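Local coordinates for dextranase (PDB 6NZS), which catalyses the endohydrolysis of (1->6)-alpha-D-glucosidic linkages in dextran, at residues N159-S165 with Y439-K444; N175-H179 with N511-W515; F232-S238 with A257-K263; L329-A335 with V355-V361. One frame throughout, in Å; residues are numbered along the deposited sequence.

Contact 1: N159-S165 with Y439-K444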
# COMPACT_ATOMS: atom_id res chain seq x y z
N ASN A 159 -22.35 3.49 -3.26
CA ASN A 159 -22.59 4.42 -2.16
C ASN A 159 -24.09 4.59 -2.05
O ASN A 159 -24.75 4.94 -3.04
CB ASN A 159 -21.89 5.76 -2.41
CG ASN A 159 -21.99 6.70 -1.21
OD1 ASN A 159 -22.91 6.60 -0.41
ND2 ASN A 159 -21.04 7.62 -1.09
N ASP A 160 -24.65 4.28 -0.88
CA ASP A 160 -26.09 4.40 -0.70
C ASP A 160 -26.57 5.83 -0.51
O ASP A 160 -27.79 6.06 -0.42
CB ASP A 160 -26.61 3.45 0.40
CG ASP A 160 -26.22 3.88 1.82
OD1 ASP A 160 -25.64 4.97 2.03
OD2 ASP A 160 -26.50 3.09 2.75
N MET A 161 -25.65 6.79 -0.45
CA MET A 161 -25.95 8.22 -0.41
C MET A 161 -26.64 8.64 0.88
O MET A 161 -27.21 9.74 0.95
CB MET A 161 -26.70 8.70 -1.65
CG MET A 161 -25.98 8.30 -2.96
SD MET A 161 -24.27 8.88 -3.02
CE MET A 161 -24.55 10.55 -3.57
N SER A 162 -26.55 7.82 1.92
CA SER A 162 -27.18 8.12 3.19
C SER A 162 -26.42 9.21 3.94
O SER A 162 -25.19 9.27 3.91
CB SER A 162 -27.24 6.86 4.05
OG SER A 162 -25.95 6.35 4.33
N GLY A 163 -27.16 10.08 4.62
CA GLY A 163 -26.52 11.05 5.50
C GLY A 163 -25.57 11.98 4.78
O GLY A 163 -25.74 12.30 3.59
N ASP A 164 -24.53 12.41 5.50
CA ASP A 164 -23.61 13.41 4.95
C ASP A 164 -22.64 12.79 3.95
O ASP A 164 -22.32 13.41 2.93
CB ASP A 164 -22.82 14.06 6.09
CG ASP A 164 -23.67 15.01 6.93
OD1 ASP A 164 -24.68 15.53 6.41
OD2 ASP A 164 -23.32 15.25 8.10
N SER A 165 -22.15 11.59 4.23
CA SER A 165 -21.07 11.02 3.44
C SER A 165 -21.47 9.79 2.65
O SER A 165 -20.71 9.35 1.77
CB SER A 165 -19.90 10.62 4.34
OG SER A 165 -19.39 11.75 5.03
N TYR A 439 -15.07 7.07 -1.87
CA TYR A 439 -16.50 7.07 -2.12
C TYR A 439 -17.28 8.28 -1.61
O TYR A 439 -18.48 8.34 -1.85
CB TYR A 439 -17.16 5.81 -1.53
CG TYR A 439 -17.21 5.75 -0.00
CD1 TYR A 439 -18.28 6.28 0.71
CD2 TYR A 439 -16.19 5.14 0.72
CE1 TYR A 439 -18.33 6.21 2.10
CE2 TYR A 439 -16.23 5.06 2.10
CZ TYR A 439 -17.30 5.60 2.78
OH TYR A 439 -17.35 5.51 4.15
N TRP A 440 -16.64 9.22 -0.92
CA TRP A 440 -17.37 10.17 -0.09
C TRP A 440 -18.36 11.02 -0.89
O TRP A 440 -18.02 11.60 -1.93
CB TRP A 440 -16.39 11.11 0.61
CG TRP A 440 -15.30 10.44 1.37
CD1 TRP A 440 -13.96 10.49 1.10
CD2 TRP A 440 -15.44 9.67 2.57
NE1 TRP A 440 -13.26 9.78 2.04
CE2 TRP A 440 -14.14 9.27 2.96
CE3 TRP A 440 -16.53 9.28 3.36
CZ2 TRP A 440 -13.90 8.50 4.09
CZ3 TRP A 440 -16.29 8.50 4.48
CH2 TRP A 440 -14.99 8.12 4.84
N LYS A 441 -19.59 11.12 -0.36
CA LYS A 441 -20.58 12.01 -0.94
C LYS A 441 -20.24 13.47 -0.65
O LYS A 441 -20.38 14.33 -1.52
CB LYS A 441 -21.94 11.64 -0.34
CG LYS A 441 -23.11 12.58 -0.60
CD LYS A 441 -24.32 12.05 0.15
CE LYS A 441 -25.45 13.06 0.26
NZ LYS A 441 -26.63 12.50 0.99
N ASP A 442 -19.78 13.76 0.57
CA ASP A 442 -19.37 15.12 0.89
C ASP A 442 -17.95 15.36 0.39
O ASP A 442 -17.22 14.42 0.06
CB ASP A 442 -19.50 15.40 2.40
CG ASP A 442 -18.72 14.42 3.27
OD1 ASP A 442 -18.58 13.25 2.91
OD2 ASP A 442 -18.26 14.84 4.37
N VAL A 443 -17.57 16.63 0.32
CA VAL A 443 -16.26 17.02 -0.21
C VAL A 443 -15.28 16.99 0.97
O VAL A 443 -15.13 17.97 1.70
CB VAL A 443 -16.30 18.37 -0.92
CG1 VAL A 443 -14.91 18.80 -1.38
CG2 VAL A 443 -17.27 18.32 -2.11
N LYS A 444 -14.59 15.87 1.14
CA LYS A 444 -13.64 15.70 2.23
C LYS A 444 -12.29 16.31 1.87
O LYS A 444 -11.91 16.42 0.71
CB LYS A 444 -13.43 14.22 2.54
CG LYS A 444 -14.69 13.49 2.96
CD LYS A 444 -14.72 13.27 4.43
CE LYS A 444 -15.89 12.40 4.84
NZ LYS A 444 -16.60 13.04 5.98
O HOH W 1 -19.37 12.53 7.54

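Contact 2: N175-H179 with N511-W515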
# COMPACT_ATOMS: atom_id res chain seq x y z
N ASN A 175 -28.68 3.37 -5.89
CA ASN A 175 -27.41 3.79 -5.31
C ASN A 175 -26.43 4.18 -6.42
O ASN A 175 -26.73 4.07 -7.61
CB ASN A 175 -26.86 2.69 -4.40
CG ASN A 175 -27.77 2.42 -3.22
OD1 ASN A 175 -28.46 3.32 -2.73
ND2 ASN A 175 -27.76 1.19 -2.74
N ARG A 176 -25.25 4.66 -6.02
CA ARG A 176 -24.26 5.17 -6.96
C ARG A 176 -23.06 4.23 -7.02
O ARG A 176 -22.46 3.93 -5.99
CB ARG A 176 -23.76 6.56 -6.52
CG ARG A 176 -24.87 7.55 -6.26
CD ARG A 176 -25.68 7.87 -7.50
NE ARG A 176 -26.60 8.96 -7.17
CZ ARG A 176 -26.25 10.24 -7.18
NH1 ARG A 176 -25.02 10.62 -7.54
NH2 ARG A 176 -27.14 11.17 -6.83
N ALA A 177 -22.70 3.80 -8.22
CA ALA A 177 -21.54 2.91 -8.38
C ALA A 177 -20.26 3.62 -7.97
O ALA A 177 -20.02 4.77 -8.36
CB ALA A 177 -21.44 2.43 -9.83
N ILE A 178 -19.44 2.94 -7.19
CA ILE A 178 -18.15 3.45 -6.73
C ILE A 178 -16.98 2.75 -7.43
O ILE A 178 -16.07 3.41 -7.94
CB ILE A 178 -18.03 3.36 -5.19
CG1 ILE A 178 -19.05 4.30 -4.52
CG2 ILE A 178 -16.61 3.64 -4.72
CD1 ILE A 178 -18.94 5.77 -4.94
N HIS A 179 -17.00 1.42 -7.48
CA HIS A 179 -15.88 0.70 -8.08
C HIS A 179 -16.24 -0.77 -8.23
O HIS A 179 -16.99 -1.31 -7.42
CB HIS A 179 -14.62 0.84 -7.23
CG HIS A 179 -13.36 0.49 -7.96
ND1 HIS A 179 -12.73 1.37 -8.81
CD2 HIS A 179 -12.65 -0.66 -8.00
CE1 HIS A 179 -11.67 0.78 -9.34
NE2 HIS A 179 -11.60 -0.45 -8.86
N ASN A 511 -16.63 7.96 -10.94
CA ASN A 511 -17.66 7.10 -10.36
C ASN A 511 -19.04 7.75 -10.48
O ASN A 511 -19.23 8.79 -11.13
CB ASN A 511 -17.27 6.70 -8.94
CG ASN A 511 -17.24 7.88 -7.96
OD1 ASN A 511 -17.89 8.91 -8.18
ND2 ASN A 511 -16.48 7.73 -6.88
N GLY A 512 -20.04 7.14 -9.86
CA GLY A 512 -21.42 7.58 -9.97
C GLY A 512 -21.87 8.70 -9.04
O GLY A 512 -23.06 9.01 -9.00
N LEU A 513 -20.96 9.31 -8.29
CA LEU A 513 -21.32 10.41 -7.41
C LEU A 513 -21.71 11.63 -8.24
O LEU A 513 -21.45 11.70 -9.45
CB LEU A 513 -20.14 10.77 -6.52
CG LEU A 513 -19.68 9.67 -5.56
CD1 LEU A 513 -18.40 10.08 -4.88
CD2 LEU A 513 -20.77 9.38 -4.53
N ASP A 514 -22.32 12.62 -7.58
CA ASP A 514 -22.56 13.89 -8.25
C ASP A 514 -21.22 14.53 -8.61
O ASP A 514 -20.22 14.36 -7.91
CB ASP A 514 -23.28 14.86 -7.30
CG ASP A 514 -24.72 14.48 -7.04
OD1 ASP A 514 -25.17 13.40 -7.47
OD2 ASP A 514 -25.41 15.29 -6.38
N TRP A 515 -21.21 15.30 -9.70
CA TRP A 515 -19.95 15.91 -10.11
C TRP A 515 -19.40 16.86 -9.05
O TRP A 515 -18.18 17.03 -8.95
CB TRP A 515 -20.01 16.55 -11.50
CG TRP A 515 -21.11 17.55 -11.77
CD1 TRP A 515 -22.29 17.32 -12.41
CD2 TRP A 515 -21.11 18.95 -11.43
NE1 TRP A 515 -23.03 18.47 -12.49
CE2 TRP A 515 -22.33 19.49 -11.89
CE3 TRP A 515 -20.20 19.79 -10.78
CZ2 TRP A 515 -22.66 20.83 -11.72
CZ3 TRP A 515 -20.54 21.13 -10.61
CH2 TRP A 515 -21.76 21.63 -11.08
O HOH W 2 -27.83 14.40 -5.83
O HOH W 3 -14.60 5.60 -6.87

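Contact 3: F232-S238 with A257-K263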
# COMPACT_ATOMS: atom_id res chain seq x y z
N PHE A 232 14.63 -15.90 10.67
CA PHE A 232 13.45 -16.76 10.74
C PHE A 232 13.50 -17.73 9.56
O PHE A 232 13.29 -17.33 8.40
CB PHE A 232 12.16 -15.95 10.71
CG PHE A 232 11.89 -15.19 11.97
CD1 PHE A 232 12.38 -13.90 12.14
CD2 PHE A 232 11.12 -15.75 12.98
CE1 PHE A 232 12.13 -13.19 13.30
CE2 PHE A 232 10.86 -15.03 14.15
CZ PHE A 232 11.37 -13.76 14.30
N LYS A 233 13.77 -19.00 9.84
CA LYS A 233 13.72 -20.03 8.82
C LYS A 233 12.27 -20.24 8.40
O LYS A 233 11.35 -19.79 9.08
CB LYS A 233 14.31 -21.33 9.39
CG LYS A 233 15.82 -21.27 9.58
CD LYS A 233 16.41 -22.63 9.92
CE LYS A 233 16.04 -23.07 11.33
NZ LYS A 233 16.61 -24.41 11.66
N PRO A 234 12.05 -20.92 7.28
CA PRO A 234 10.66 -21.24 6.90
C PRO A 234 9.95 -21.94 8.04
O PRO A 234 10.52 -22.79 8.73
CB PRO A 234 10.83 -22.15 5.67
CG PRO A 234 12.14 -21.74 5.09
CD PRO A 234 13.02 -21.40 6.27
N GLY A 235 8.70 -21.56 8.26
CA GLY A 235 7.94 -22.03 9.39
C GLY A 235 7.00 -20.94 9.86
O GLY A 235 6.88 -19.88 9.24
N THR A 236 6.32 -21.21 10.98
CA THR A 236 5.35 -20.28 11.54
C THR A 236 5.75 -19.89 12.96
O THR A 236 6.15 -20.75 13.75
CB THR A 236 3.94 -20.89 11.54
OG1 THR A 236 3.55 -21.16 10.19
CG2 THR A 236 2.92 -19.94 12.18
N TYR A 237 5.63 -18.60 13.26
CA TYR A 237 6.05 -18.02 14.53
C TYR A 237 4.98 -17.06 15.03
O TYR A 237 4.32 -16.39 14.24
CB TYR A 237 7.39 -17.27 14.37
CG TYR A 237 8.43 -18.07 13.62
CD1 TYR A 237 8.47 -18.11 12.23
CD2 TYR A 237 9.39 -18.80 14.32
CE1 TYR A 237 9.42 -18.86 11.55
CE2 TYR A 237 10.36 -19.54 13.65
CZ TYR A 237 10.37 -19.57 12.27
OH TYR A 237 11.33 -20.31 11.63
N SER A 238 4.80 -17.00 16.35
CA SER A 238 3.71 -16.25 16.96
C SER A 238 4.22 -15.40 18.12
O SER A 238 4.77 -15.94 19.08
CB SER A 238 2.62 -17.20 17.47
OG SER A 238 1.66 -16.50 18.24
N ALA A 257 12.83 -15.59 5.99
CA ALA A 257 13.09 -16.42 4.83
C ALA A 257 11.82 -16.56 4.00
O ALA A 257 10.70 -16.44 4.52
CB ALA A 257 13.55 -17.80 5.27
N PRO A 258 11.95 -16.84 2.70
CA PRO A 258 10.77 -17.24 1.93
C PRO A 258 10.18 -18.48 2.59
O PRO A 258 10.88 -19.45 2.86
CB PRO A 258 11.34 -17.56 0.54
CG PRO A 258 12.80 -17.79 0.76
CD PRO A 258 13.20 -16.94 1.93
N GLY A 259 8.88 -18.42 2.87
CA GLY A 259 8.25 -19.50 3.60
C GLY A 259 8.19 -19.30 5.10
O GLY A 259 7.59 -20.14 5.79
N ALA A 260 8.79 -18.24 5.63
CA ALA A 260 8.57 -17.87 7.02
C ALA A 260 7.31 -17.04 7.13
O ALA A 260 7.04 -16.17 6.28
CB ALA A 260 9.76 -17.08 7.55
N TYR A 261 6.52 -17.31 8.16
CA TYR A 261 5.30 -16.56 8.47
C TYR A 261 5.37 -16.18 9.94
O TYR A 261 5.26 -17.04 10.81
CB TYR A 261 4.06 -17.41 8.18
CG TYR A 261 2.76 -16.64 8.15
CD1 TYR A 261 2.07 -16.34 9.31
CD2 TYR A 261 2.21 -16.22 6.94
CE1 TYR A 261 0.87 -15.65 9.27
CE2 TYR A 261 1.01 -15.53 6.89
CZ TYR A 261 0.35 -15.25 8.06
OH TYR A 261 -0.84 -14.56 8.01
N VAL A 262 5.58 -14.89 10.21
CA VAL A 262 5.75 -14.38 11.56
C VAL A 262 4.54 -13.52 11.90
O VAL A 262 4.31 -12.49 11.25
CB VAL A 262 7.05 -13.56 11.68
CG1 VAL A 262 7.17 -12.98 13.09
CG2 VAL A 262 8.26 -14.43 11.33
N LYS A 263 3.79 -13.93 12.91
CA LYS A 263 2.73 -13.09 13.47
C LYS A 263 3.36 -12.22 14.54
O LYS A 263 3.81 -12.74 15.57
CB LYS A 263 1.62 -13.97 14.05
CG LYS A 263 1.10 -14.99 13.06
CD LYS A 263 0.02 -15.87 13.67
CE LYS A 263 -0.42 -16.92 12.66
NZ LYS A 263 -1.66 -17.60 13.10

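Contact 4: L329-A335 with V355-V361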
# COMPACT_ATOMS: atom_id res chain seq x y z
N LEU A 329 15.18 -2.14 3.40
CA LEU A 329 13.91 -2.78 3.70
C LEU A 329 13.52 -3.48 2.40
O LEU A 329 13.20 -2.82 1.42
CB LEU A 329 12.87 -1.73 4.10
CG LEU A 329 11.43 -2.21 4.27
CD1 LEU A 329 11.32 -3.29 5.33
CD2 LEU A 329 10.52 -1.02 4.61
N GLN A 330 13.57 -4.81 2.39
CA GLN A 330 13.45 -5.55 1.14
C GLN A 330 12.62 -6.80 1.36
O GLN A 330 12.68 -7.43 2.42
CB GLN A 330 14.84 -5.95 0.62
CG GLN A 330 14.87 -6.72 -0.72
CD GLN A 330 14.67 -8.21 -0.56
OE1 GLN A 330 14.80 -8.75 0.55
NE2 GLN A 330 14.33 -8.89 -1.66
N GLY A 331 11.84 -7.16 0.33
CA GLY A 331 11.30 -8.50 0.21
C GLY A 331 10.02 -8.77 0.97
O GLY A 331 9.12 -9.44 0.45
N VAL A 332 9.93 -8.25 2.20
CA VAL A 332 8.90 -8.70 3.13
C VAL A 332 7.51 -8.28 2.68
O VAL A 332 7.31 -7.26 2.01
CB VAL A 332 9.19 -8.19 4.56
CG1 VAL A 332 10.52 -8.74 5.07
CG2 VAL A 332 9.20 -6.68 4.61
N THR A 333 6.53 -9.09 3.08
CA THR A 333 5.11 -8.78 2.95
C THR A 333 4.61 -8.47 4.35
O THR A 333 4.71 -9.32 5.24
CB THR A 333 4.35 -9.98 2.39
OG1 THR A 333 4.83 -10.29 1.08
CG2 THR A 333 2.85 -9.70 2.29
N VAL A 334 4.07 -7.27 4.53
CA VAL A 334 3.46 -6.85 5.79
C VAL A 334 1.95 -7.02 5.63
O VAL A 334 1.33 -6.38 4.78
CB VAL A 334 3.82 -5.39 6.11
CG1 VAL A 334 3.04 -4.90 7.33
CG2 VAL A 334 5.33 -5.28 6.34
N ALA A 335 1.36 -7.91 6.44
CA ALA A 335 -0.05 -8.25 6.31
C ALA A 335 -0.83 -7.82 7.55
O ALA A 335 -0.32 -7.88 8.67
CB ALA A 335 -0.22 -9.76 6.13
N VAL A 355 14.22 0.87 -0.13
CA VAL A 355 13.08 -0.02 -0.03
C VAL A 355 12.86 -0.68 -1.38
O VAL A 355 12.79 0.02 -2.40
CB VAL A 355 11.81 0.75 0.39
CG1 VAL A 355 10.65 -0.22 0.58
CG2 VAL A 355 12.05 1.54 1.67
N GLU A 356 12.75 -2.00 -1.41
CA GLU A 356 12.45 -2.64 -2.69
C GLU A 356 11.75 -3.97 -2.49
O GLU A 356 12.02 -4.69 -1.52
CB GLU A 356 13.68 -2.82 -3.56
CG GLU A 356 14.71 -3.72 -2.98
CD GLU A 356 16.10 -3.32 -3.43
OE1 GLU A 356 16.28 -2.94 -4.61
OE2 GLU A 356 17.01 -3.36 -2.60
N ASN A 357 10.85 -4.29 -3.42
CA ASN A 357 10.19 -5.59 -3.44
C ASN A 357 9.48 -5.86 -2.13
O ASN A 357 9.55 -6.97 -1.58
CB ASN A 357 11.14 -6.69 -3.88
CG ASN A 357 11.59 -6.49 -5.30
OD1 ASN A 357 12.50 -5.70 -5.57
ND2 ASN A 357 10.90 -7.14 -6.24
N TYR A 358 8.79 -4.83 -1.64
CA TYR A 358 8.11 -4.78 -0.36
C TYR A 358 6.62 -4.67 -0.65
O TYR A 358 6.21 -3.99 -1.60
CB TYR A 358 8.60 -3.54 0.38
CG TYR A 358 7.84 -3.16 1.62
CD1 TYR A 358 8.16 -3.70 2.86
CD2 TYR A 358 6.81 -2.22 1.55
CE1 TYR A 358 7.47 -3.34 3.99
CE2 TYR A 358 6.12 -1.85 2.69
CZ TYR A 358 6.45 -2.42 3.91
OH TYR A 358 5.77 -2.05 5.04
N LYS A 359 5.81 -5.36 0.16
CA LYS A 359 4.37 -5.41 -0.07
C LYS A 359 3.61 -5.22 1.23
O LYS A 359 4.04 -5.67 2.29
CB LYS A 359 3.90 -6.73 -0.70
CG LYS A 359 4.68 -7.15 -1.95
CD LYS A 359 5.85 -8.07 -1.56
CE LYS A 359 6.79 -8.28 -2.70
NZ LYS A 359 7.84 -9.22 -2.25
N GLN A 360 2.46 -4.56 1.13
CA GLN A 360 1.52 -4.43 2.24
C GLN A 360 0.17 -4.95 1.77
O GLN A 360 -0.34 -4.51 0.73
CB GLN A 360 1.42 -2.96 2.68
CG GLN A 360 0.51 -2.71 3.86
CD GLN A 360 0.51 -1.24 4.24
OE1 GLN A 360 1.50 -0.50 4.05
NE2 GLN A 360 -0.61 -0.78 4.76
N VAL A 361 -0.40 -5.91 2.50
CA VAL A 361 -1.64 -6.58 2.13
C VAL A 361 -2.58 -6.62 3.32
O VAL A 361 -2.15 -6.55 4.48
CB VAL A 361 -1.42 -8.02 1.59
CG1 VAL A 361 -0.53 -8.00 0.36
CG2 VAL A 361 -0.81 -8.92 2.65

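Contact 1: N159-S165 with Y439-K444
S165 OG is held from several directions at once: it donates to D442 OD1 at 2.7 Å, meeting that oxygen from above the carboxylate plane, and it accepts from K444 NZ at 3.2 Å and from water 1. K444 NZ also forms a salt bridge with D442 OD2 (2.9 Å), through the syn lone pair, so a small hydroxyl fits between an acid and a base already joined. The K441 chain leaves CA with CG opposite the backbone N (chi1 170°) and runs straight to the 161-163 turn, where NZ donates to both M161 O and G163 O at 2.8 Å. The bent M161 side chain brings CE against K441 CG at 3.9 Å. A methionine in place of K441 would probably leave those two carbonyls without their shared donor and let the turn shift. Between the backbones, K441 N donates to S165 O (3.0 Å). N159 uses both ends of its amide: OD1 accepts from M161 N in an Asx turn, while ND2 gives a bent bond to Y439 O at 2.8 Å. The 159-165 loop joins strands 154-159 and 168-169 of the N-terminal Ig-like domain, and 439-444 follows solenoid strand 423-435; Y439 also packs on I178.

Contact 2: N175-H179 with N511-W515
R176 reaches D514 through two bends: CG lies beside the backbone N (chi1 -52°) and CD turns again at chi2 (-64°), after which the chain runs along G512 and sets the guanidinium in front of the acid. D514 meets it with its own CG also beside the backbone N (chi1 -71°). The grip is end-on and converges on one oxygen: D514 OD1 takes NH1 of R176 at 2.8 Å on its anti side and NH2 at 3.0 Å on its syn side, while lying almost in the guanidinium plane. NH1 also donates to G512 O at 2.9 Å, on a lone pair. Arginine suits the place because its flat fork of N-H groups serves a carboxylate and a carbonyl together; a leucine in its place would probably leave the D514 charge without its mate and G512 O without this donor. G512 N donates to A177 O at 2.8 Å, and a CB on G512 would be crowded against A177 N, so glycine suits the place. N511 OD1 closes an Asx turn onto L513 N (3.1 Å). I178 CD1 packs on L513 CG at 4.0 Å, and water 3 bridges I178 O and N511 ND2. Strand 176-192 of the N-terminal Ig-like domain pairs antiparallel with 154-159, where I178 and H179 form a classic beta bulge opposite A157; 511-515 is a loop of the beta-helix, N511 tied by its backbone to T485.

Contact 3: F232-S238 with A257-K263
F232-S238 and A257-K263 are joined first by backbone hydrogen bonds. Strands 235-238 and 260-263, in successive coils of the parallel beta-helix, run 4.7 Å apart and 10° from alignment, and Y261 N to G235 O (2.8 Å), Y237 N to Y261 O (2.9 Å) and K263 N to Y237 O (2.8 Å) alternate along them. Where the strands begin, A257 N donates to F232 O and G235 N to G259 O. A type II turn from A257 to A260 sets up this second bond; G259, at positive phi, suits its third position, where a side chain would jam against the preceding carbonyl.

Apolar contacts form the second group. V262 CG2 stands over one face of the F232 ring, 3.8 Å from its centroid, in a CH-pi contact. F232 in turn places CD2 over the centre of the Y237 ring, while A260 CB, small enough for the corner, lies 4.1 Å from F232 CB.

Of the polar side chains, Y237 turns back along its own segment, OH donating to K233 O at 2.6 Å. On the opposite face, T236 bonds N17, Y261 OH bonds E287, and K263 NZ reaches G27 O and E30 O. The chemistry thus divides by face: A260, Y237 and V262 build an apolar cluster that tolerates the tyrosine because its hydroxyl donates to a carbonyl, whereas the T236 and K263 side bonds to residues near the N terminus.

Contact 4: L329-A335 with V355-V361
Y358 is turned so that three side chains of L329-A335 meet its ring. L329 CD2 comes over one face, 4.2 Å from the centroid, as a CH-pi contact; V332 CG2 touches CD1 of Y358 at the ring edge, 3.6 Å away; and V334 CG2 approaches CE1 of Y358 obliquely at 3.7 Å. A chi1 of 169° swings the Y358 ring toward the neighbouring segment, and branched aliphatic residues fit its contour. These segments are successive rungs of the right-handed parallel beta-helix of this glycosidase family: L329 stacks on V355, T333 on K359 and A335 on V361, with strands 333-335 and 359-361 crossing at 20°. Between the strand pieces both chains turn with positive phi, at G331 and N357. K359 closes over that corner, its chain bent at chi2, and NZ donates to G331 O at 3.0 Å and N357 O at 2.9 Å while E191 balances its charge in a salt bridge. Q330 CG meets E356 CG, amide and carboxylate turned 67° apart; Q330 OE1 goes on to G280 N and E356 OE2 to R201. At the far end V361 CG2 rests on A335 CB at 3.6 Å, and W87 of strand 84-92 packs against both residues.

In the fold
Contacts 1 and 2 form one neighbourhood, their centres 10 Å apart: N159 N probably hydrogen-bonds R176 O at 2.8 Å, and L513 CD1 packs on W440 O at 3.3 Å. Both join the N-terminal Ig-like domain to later parts of the beta-helix, bridging 274 and 332 residues of chain. Contacts 3 and 4 are local pairings between successive coils of the solenoid; strand 283-285 stands between them, and their centres are 14 Å apart with nearest atoms about 5 Å apart. Contact 3 lies about 42 Å, centre to centre, from contacts 1 and 2, on the opposite side of the chain's centre, whereas the centre of contact 4 lies about 33 Å from theirs.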